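Local coordinates for apoptosis regulator Bcl-2 homolog (Fowlpox virus, PDB 5TZP), which suppresses host-cell apoptosis by sequestering and inactivating several pro-apoptotic Bcl-2 proteins, BAK1 and BAX among them, at residues 21-26 with 117-122; 29-34 with 101-106; 132-135 with 139-142. One frame throughout, in Å; residues are numbered along the deposited sequence.

Three contacts sample this helical bundle from core to surface. Interaction 1, whose centre is about 6 Å from that of the chain, is buried and rests on aliphatic branches around a serine. Interaction 2 takes the same first helix, 14-32, to its C-terminal end, where its tyrosine and asparagine meet a serine and a lysine of helix 88-105, with a bridging water. The two are joined by I118, whose CD1 lies 3.8 Å from S102 CB. Interaction 3, on the other side of the centre from interaction 2, is a partly buried aromatic cluster at the end of helix 115-136; its W140 also packs on M22 and I23, joining it to interaction 1.

Interaction 1 of 3, residues 21-26 with 117-122; sequences NMIQNY and IISEAI. With SO4 (sulfate ion), chain O.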
# COMPACT_ATOMS: atom_id res chain seq x y z
N ASN A 21 -4.52 7.48 8.11
CA ASN A 21 -5.19 6.64 9.11
C ASN A 21 -5.65 5.31 8.52
O ASN A 21 -5.59 4.29 9.19
CB ASN A 21 -6.36 7.42 9.70
CG ASN A 21 -7.01 6.73 10.84
OD1 ASN A 21 -8.11 6.24 10.68
ND2 ASN A 21 -6.34 6.67 12.00
N MET A 22 -6.11 5.30 7.27
CA MET A 22 -6.49 4.05 6.61
C MET A 22 -5.29 3.16 6.39
O MET A 22 -5.30 1.98 6.74
CB MET A 22 -7.11 4.43 5.28
CG MET A 22 -7.59 3.23 4.51
SD MET A 22 -9.08 2.45 5.17
CE MET A 22 -10.38 3.39 4.43
N ILE A 23 -4.23 3.71 5.82
CA ILE A 23 -3.05 2.92 5.50
C ILE A 23 -2.41 2.35 6.76
O ILE A 23 -2.08 1.15 6.85
CB ILE A 23 -2.06 3.80 4.73
CG1 ILE A 23 -2.62 4.20 3.37
CG2 ILE A 23 -0.71 3.04 4.59
CD1 ILE A 23 -1.94 5.35 2.69
N GLN A 24 -2.19 3.21 7.76
CA GLN A 24 -1.48 2.77 8.97
C GLN A 24 -2.30 1.75 9.75
O GLN A 24 -1.76 0.75 10.22
CB GLN A 24 -1.12 3.97 9.83
CG GLN A 24 -0.11 3.61 10.92
CD GLN A 24 0.54 4.76 11.59
OE1 GLN A 24 0.16 5.90 11.38
NE2 GLN A 24 1.45 4.49 12.48
N ASN A 25 -3.63 1.93 9.85
CA ASN A 25 -4.45 0.90 10.52
C ASN A 25 -4.36 -0.43 9.78
O ASN A 25 -4.29 -1.47 10.45
CB ASN A 25 -5.87 1.40 10.72
CG ASN A 25 -5.96 2.18 11.98
OD1 ASN A 25 -5.84 1.64 13.05
ND2 ASN A 25 -6.21 3.48 11.86
N TYR A 26 -4.38 -0.45 8.44
CA TYR A 26 -4.25 -1.72 7.72
C TYR A 26 -2.91 -2.37 8.05
O TYR A 26 -2.83 -3.57 8.35
CB TYR A 26 -4.47 -1.56 6.21
CG TYR A 26 -4.19 -2.86 5.52
CD1 TYR A 26 -4.98 -3.95 5.75
CD2 TYR A 26 -3.05 -3.04 4.82
CE1 TYR A 26 -4.67 -5.23 5.21
CE2 TYR A 26 -2.74 -4.30 4.31
CZ TYR A 26 -3.53 -5.33 4.54
OH TYR A 26 -3.20 -6.60 4.08
N ILE A 117 6.87 5.19 9.57
CA ILE A 117 7.60 5.69 8.40
C ILE A 117 7.01 5.13 7.10
O ILE A 117 6.99 5.81 6.07
CB ILE A 117 9.14 5.43 8.46
CG1 ILE A 117 9.54 3.96 8.74
CG2 ILE A 117 9.85 6.42 9.40
CD1 ILE A 117 11.11 3.69 8.63
N ILE A 118 6.58 3.87 7.13
CA ILE A 118 6.05 3.27 5.88
C ILE A 118 4.72 3.89 5.50
O ILE A 118 4.54 4.31 4.38
CB ILE A 118 6.02 1.76 6.06
CG1 ILE A 118 7.40 1.14 6.12
CG2 ILE A 118 5.19 1.15 4.87
CD1 ILE A 118 7.34 -0.32 6.53
N SER A 119 3.84 4.06 6.44
CA SER A 119 2.52 4.65 6.15
C SER A 119 2.64 6.11 5.73
O SER A 119 1.97 6.58 4.81
CB SER A 119 1.53 4.53 7.29
OG SER A 119 1.39 3.16 7.63
N GLU A 120 3.53 6.85 6.38
CA GLU A 120 3.76 8.25 6.02
C GLU A 120 4.36 8.36 4.62
O GLU A 120 3.98 9.25 3.83
CB GLU A 120 4.66 8.97 7.03
CG GLU A 120 3.91 9.18 8.39
CD GLU A 120 4.77 9.77 9.50
OE1 GLU A 120 4.23 9.87 10.61
OE2 GLU A 120 5.94 10.14 9.23
N ALA A 121 5.27 7.47 4.29
CA ALA A 121 5.88 7.50 2.95
C ALA A 121 4.83 7.24 1.87
O ALA A 121 4.81 7.88 0.82
CB ALA A 121 7.02 6.49 2.87
N ILE A 122 3.94 6.26 2.09
CA ILE A 122 2.91 5.97 1.10
C ILE A 122 1.99 7.19 0.98
O ILE A 122 1.64 7.62 -0.14
CB ILE A 122 2.11 4.72 1.46
CG1 ILE A 122 3.01 3.48 1.44
CG2 ILE A 122 0.93 4.57 0.47
CD1 ILE A 122 2.40 2.28 2.11
S SO4 O . 3.87 6.31 14.70
O1 SO4 O . 5.13 5.57 14.94
O2 SO4 O . 3.53 7.16 15.89
O3 SO4 O . 2.88 5.27 14.48
O4 SO4 O . 3.97 7.19 13.52
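A serine hydroxyl sits where the two helical segments come nearest: S119 OG lies only 3.2 Å from Q24 CA, and the CA atoms of Q24 and S119 are just 5.2 Å apart. A side chain this short is consistent with the close approach of the two backbones here, and its polarity is dealt with inside its own helix. With OG beside the backbone N (chi1 -57°), the hydroxyl is hydrogen-bonded to the carbonyl of D115, one turn earlier, while its flank meets carbon from across the contact. Q24 lays CB and CG alongside it, and I23 CG2 approaches OG to 3.7 Å. Helices 14-32 and 115-136 thus pack together within the Bcl-2 helical bundle, 117-122 being part of the BH2 motif; the local axes run 8.9 Å apart at 146°, closer to antiparallel than to perpendicular. One turn on from S119, I122 crosses I23 obliquely. The CD1 end of I23 touches I122 CG2 at 3.7 Å, and in return I122 CD1 faces I23 CG2 at 4.0 Å, so each isoleucine uses both branches. Beyond I122 lie I94 and C98 of helix 88-105, and W140 covers I23. Towards the surface, the extended Q24 chain carries its amide past S119: NE2 is hydrogen-bonded to D115 OD2 and also donates to O3 of a sulfate, probably from the crystallisation liquor, at 2.6 Å with an N-H...O angle of 134°.

Interaction 2 of 3, residues 29-34 with 101-106; sequences EYNTNK and YSKKVK. With SO4 (sulfate ion), chain L; EDO (1,2-ethanediol), chain C.
N31 and Y30, in the last turn of helix 14-32, meet S102 and K103 near the end of helix 88-105, closing one end of the Bcl-2 helical bundle. Direct hydrogen bonding across the contact is slight. N31 ND2 gives a weak, bent bond to S102 OG (3.2 Å, N-H...O angle 130°), in the one of two S102 conformers considered here. Each group has its stronger partner outside the two segments: ND2 bonds to the carbonyl of I27, tying the amide to its own helix, and OG bonds to the carbonyl of Y113.

Van der Waals packing does more. N31 OD1 rests against the lysine backbone, 3.2 Å from K103 CA, and the two side chains slide past each other in opposite directions. K103 CG is anti to the backbone N (chi1 -174°), which sends the aliphatic chain across the Y30 side chain at about a right angle; Y30 CE2 lies 3.8 Å from K103 CD.

Water supplies the remaining link, for the K103 conformer described, one of two. Its bent end brings NZ to a water that accepts a hydrogen bond from it at 2.7 Å; the same water donates to Y30 O at 2.7 Å and, weakly, to N31 O at 2.9 Å.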
# COMPACT_ATOMS: atom_id res chain seq x y z
N GLU A 29 -3.02 -3.91 11.40
CA GLU A 29 -3.78 -5.15 11.39
C GLU A 29 -2.96 -6.31 10.79
O GLU A 29 -2.93 -7.44 11.32
CB GLU A 29 -5.13 -4.99 10.69
CG GLU A 29 -5.88 -6.35 10.60
CD GLU A 29 -7.32 -6.28 10.30
OE1 GLU A 29 -7.88 -7.38 10.12
OE2 GLU A 29 -7.96 -5.21 10.37
N TYR A 30 -2.31 -6.05 9.68
CA TYR A 30 -1.53 -7.08 9.00
C TYR A 30 -0.45 -7.61 9.92
O TYR A 30 -0.19 -8.82 9.98
CB TYR A 30 -0.95 -6.49 7.72
CG TYR A 30 -0.19 -7.53 6.97
CD1 TYR A 30 -0.84 -8.47 6.13
CD2 TYR A 30 1.18 -7.65 7.07
CE1 TYR A 30 -0.09 -9.48 5.52
CE2 TYR A 30 1.88 -8.61 6.46
CZ TYR A 30 1.29 -9.56 5.72
OH TYR A 30 2.11 -10.55 5.16
N ASN A 31 0.22 -6.71 10.67
CA ASN A 31 1.33 -7.11 11.53
C ASN A 31 0.88 -7.80 12.78
O ASN A 31 1.57 -8.72 13.32
CB ASN A 31 2.16 -5.92 11.90
CG ASN A 31 3.23 -5.72 10.89
OD1 ASN A 31 4.31 -6.36 10.93
ND2 ASN A 31 2.93 -4.92 9.94
N THR A 32 -0.23 -7.37 13.35
CA THR A 32 -0.63 -7.83 14.68
C THR A 32 -1.74 -8.86 14.71
O THR A 32 -2.01 -9.42 15.79
CB THR A 32 -1.08 -6.64 15.56
OG1 THR A 32 -2.26 -6.02 15.04
CG2 THR A 32 0.07 -5.66 15.69
N ASN A 33 -2.45 -9.04 13.58
CA ASN A 33 -3.61 -9.94 13.50
C ASN A 33 -4.70 -9.56 14.47
O ASN A 33 -5.41 -10.43 15.02
CB ASN A 33 -3.15 -11.40 13.61
CG ASN A 33 -2.27 -11.78 12.48
OD1 ASN A 33 -2.67 -11.66 11.33
ND2 ASN A 33 -1.07 -12.26 12.78
N LYS A 34 -4.85 -8.27 14.71
CA LYS A 34 -5.93 -7.73 15.48
C LYS A 34 -6.76 -6.81 14.60
O LYS A 34 -6.21 -6.09 13.75
CB LYS A 34 -5.49 -7.01 16.78
CG LYS A 34 -4.68 -7.94 17.73
CD LYS A 34 -4.15 -7.23 18.99
CE LYS A 34 -3.45 -8.30 19.91
NZ LYS A 34 -2.63 -7.70 20.99
N TYR A 101 6.23 -6.27 3.53
CA TYR A 101 7.58 -5.84 3.84
C TYR A 101 7.72 -5.52 5.32
O TYR A 101 8.69 -5.96 5.97
CB TYR A 101 7.91 -4.63 2.93
CG TYR A 101 9.18 -3.89 3.27
CD1 TYR A 101 10.41 -4.38 2.93
CD2 TYR A 101 9.16 -2.72 3.97
CE1 TYR A 101 11.56 -3.70 3.24
CE2 TYR A 101 10.30 -2.04 4.29
CZ TYR A 101 11.49 -2.56 3.91
OH TYR A 101 12.66 -1.88 4.24
N SER A 102 6.80 -4.71 5.84
CA SER A 102 6.86 -4.28 7.26
C SER A 102 6.98 -5.47 8.19
O SER A 102 7.78 -5.47 9.14
CB SER A 102 5.59 -3.50 7.57
OG SER A 102 5.40 -3.11 8.94
N LYS A 103 6.20 -6.53 7.93
CA LYS A 103 6.25 -7.69 8.80
C LYS A 103 7.57 -8.42 8.64
O LYS A 103 8.12 -8.95 9.61
CB LYS A 103 5.04 -8.57 8.51
CG LYS A 103 4.92 -9.74 9.45
CD LYS A 103 3.64 -10.52 9.18
CE LYS A 103 3.53 -11.77 10.12
NZ LYS A 103 3.38 -11.44 11.57
N LYS A 104 8.13 -8.46 7.44
CA LYS A 104 9.39 -9.13 7.22
C LYS A 104 10.55 -8.43 7.90
O LYS A 104 11.54 -9.09 8.26
CB LYS A 104 9.71 -9.26 5.73
CG LYS A 104 8.79 -10.20 4.93
CD LYS A 104 8.81 -11.62 5.44
CE LYS A 104 7.94 -12.46 4.57
NZ LYS A 104 7.81 -13.87 5.16
N VAL A 105 10.52 -7.11 8.02
CA VAL A 105 11.62 -6.32 8.57
C VAL A 105 11.42 -5.98 10.05
O VAL A 105 12.26 -5.26 10.61
CB VAL A 105 11.95 -5.06 7.71
CG1 VAL A 105 12.38 -5.47 6.31
CG2 VAL A 105 10.82 -4.04 7.78
N LYS A 106 10.37 -6.47 10.69
CA LYS A 106 10.18 -6.25 12.11
C LYS A 106 11.44 -6.62 12.89
O LYS A 106 12.04 -7.69 12.67
CB LYS A 106 8.99 -7.07 12.58
CG LYS A 106 8.63 -6.80 14.09
CD LYS A 106 7.66 -7.83 14.59
CE LYS A 106 8.38 -8.86 15.44
NZ LYS A 106 8.94 -8.16 16.78
S SO4 L . -2.10 -8.68 24.67
O1 SO4 L . -1.26 -7.88 25.56
O2 SO4 L . -2.21 -9.92 25.44
O3 SO4 L . -3.48 -8.11 24.58
O4 SO4 L . -1.54 -8.85 23.32
C1 EDO C . 14.15 1.46 3.78
O1 EDO C . 13.60 0.37 3.06
C2 EDO C . 15.53 1.24 4.26
O2 EDO C . 16.29 1.34 3.00
O HOH W 1 0.76 -10.85 11.50

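Interaction 3 of 3, residues 132-135 with 139-142; sequences SWFI and YWNG
F134 is held between Y139 and W140 in an aromatic cluster where the chain folds back just after helix 115-136, at one end of the Bcl-2 helical bundle. The cluster is the tightly packed part of the contact, and its three rings meet edge against face in succession. Y139 turns an edge toward the face of F134 in an offset T-shaped pair, planes at 88°, with Y139 CD1 3.7 Å from F134 CE2. F134 in turn presents its own edge to the indole of W140, whose five-membered ring has its centroid 5.1 Å from that of F134, planes at 84°. The CA of Y139 also stands over the F134 ring, a CH-pi contact 3.9 Å from the centroid and nearly on the ring normal. F134 reaches this place because its CG is anti to the backbone N (chi1 -177°), carrying the ring forward toward the returning chain.

The indole has a second hold: its NE1 is hydrogen-bonded to the carbonyl of I18, and I95 of helix 88-105 packs against the W140 side chain. T15 of helix 14-32 touches F134 as well.

The outer side is looser. I135, which is exposed to solvent, lies side by side with Y139 and points the same way; its CG1 comes no nearer than 4.0 Å to Y139 CE1, and its CG2 is 4.1 Å from the phenol oxygen, Y139 OH. On this side the I135 CA lies over the Y139 ring toward its rim.

A backbone bond spans the same turn: Y139, with a positive phi, donates from its N to F134 O at 2.9 Å.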
# COMPACT_ATOMS: atom_id res chain seq x y z
N SER A 132 -5.52 16.05 -5.66
CA SER A 132 -6.80 16.36 -6.29
C SER A 132 -7.48 15.11 -6.81
O SER A 132 -8.71 14.93 -6.68
CB SER A 132 -6.53 17.35 -7.43
OG SER A 132 -6.32 18.58 -6.81
N TRP A 133 -6.69 14.16 -7.36
CA TRP A 133 -7.25 12.86 -7.78
C TRP A 133 -7.90 12.14 -6.62
O TRP A 133 -9.02 11.66 -6.73
CB TRP A 133 -6.14 11.99 -8.44
CG TRP A 133 -6.58 10.66 -8.91
CD1 TRP A 133 -6.99 10.36 -10.13
CD2 TRP A 133 -6.64 9.45 -8.14
NE1 TRP A 133 -7.30 9.01 -10.22
CE2 TRP A 133 -7.10 8.43 -9.00
CE3 TRP A 133 -6.30 9.13 -6.83
CZ2 TRP A 133 -7.29 7.11 -8.56
CZ3 TRP A 133 -6.45 7.81 -6.41
CH2 TRP A 133 -6.93 6.83 -7.25
N PHE A 134 -7.22 12.10 -5.48
CA PHE A 134 -7.73 11.39 -4.30
C PHE A 134 -9.00 12.01 -3.77
O PHE A 134 -9.98 11.28 -3.51
CB PHE A 134 -6.62 11.33 -3.27
CG PHE A 134 -6.95 10.56 -2.01
CD1 PHE A 134 -7.22 9.20 -2.04
CD2 PHE A 134 -7.00 11.19 -0.81
CE1 PHE A 134 -7.42 8.50 -0.81
CE2 PHE A 134 -7.25 10.49 0.38
CZ PHE A 134 -7.46 9.16 0.36
N ILE A 135 -9.04 13.33 -3.67
CA ILE A 135 -10.26 13.99 -3.22
C ILE A 135 -11.38 13.71 -4.20
O ILE A 135 -12.54 13.44 -3.82
CB ILE A 135 -9.99 15.51 -3.07
CG1 ILE A 135 -8.99 15.73 -1.94
CG2 ILE A 135 -11.31 16.26 -2.86
CD1 ILE A 135 -8.40 17.14 -1.94
N TYR A 139 -12.04 10.25 -1.68
CA TYR A 139 -11.07 9.64 -0.79
C TYR A 139 -11.07 8.14 -1.07
O TYR A 139 -10.92 7.69 -2.22
CB TYR A 139 -11.36 10.05 0.67
CG TYR A 139 -11.53 11.52 0.83
CD1 TYR A 139 -10.44 12.37 0.93
CD2 TYR A 139 -12.76 12.08 0.73
CE1 TYR A 139 -10.62 13.75 1.07
CE2 TYR A 139 -12.94 13.45 0.84
CZ TYR A 139 -11.85 14.26 0.99
OH TYR A 139 -12.12 15.62 1.13
N TRP A 140 -11.25 7.30 -0.06
CA TRP A 140 -11.16 5.85 -0.22
C TRP A 140 -12.40 5.27 -0.90
O TRP A 140 -12.33 4.13 -1.34
CB TRP A 140 -10.88 5.13 1.11
CG TRP A 140 -9.58 5.55 1.72
CD1 TRP A 140 -9.43 6.51 2.66
CD2 TRP A 140 -8.32 5.05 1.36
NE1 TRP A 140 -8.06 6.60 2.94
CE2 TRP A 140 -7.38 5.73 2.14
CE3 TRP A 140 -7.89 4.07 0.46
CZ2 TRP A 140 -5.99 5.44 2.06
CZ3 TRP A 140 -6.56 3.75 0.40
CH2 TRP A 140 -5.61 4.48 1.15
N ASN A 141 -13.47 6.06 -1.08
CA ASN A 141 -14.66 5.51 -1.71
C ASN A 141 -14.33 4.92 -3.07
O ASN A 141 -14.97 3.94 -3.49
CB ASN A 141 -15.74 6.61 -1.81
CG ASN A 141 -17.06 6.02 -2.12
OD1 ASN A 141 -17.50 6.03 -3.31
ND2 ASN A 141 -17.70 5.54 -1.12
N GLY A 142 -13.38 5.51 -3.80
CA GLY A 142 -13.10 5.02 -5.14
C GLY A 142 -12.56 3.61 -5.20
O GLY A 142 -12.67 2.96 -6.25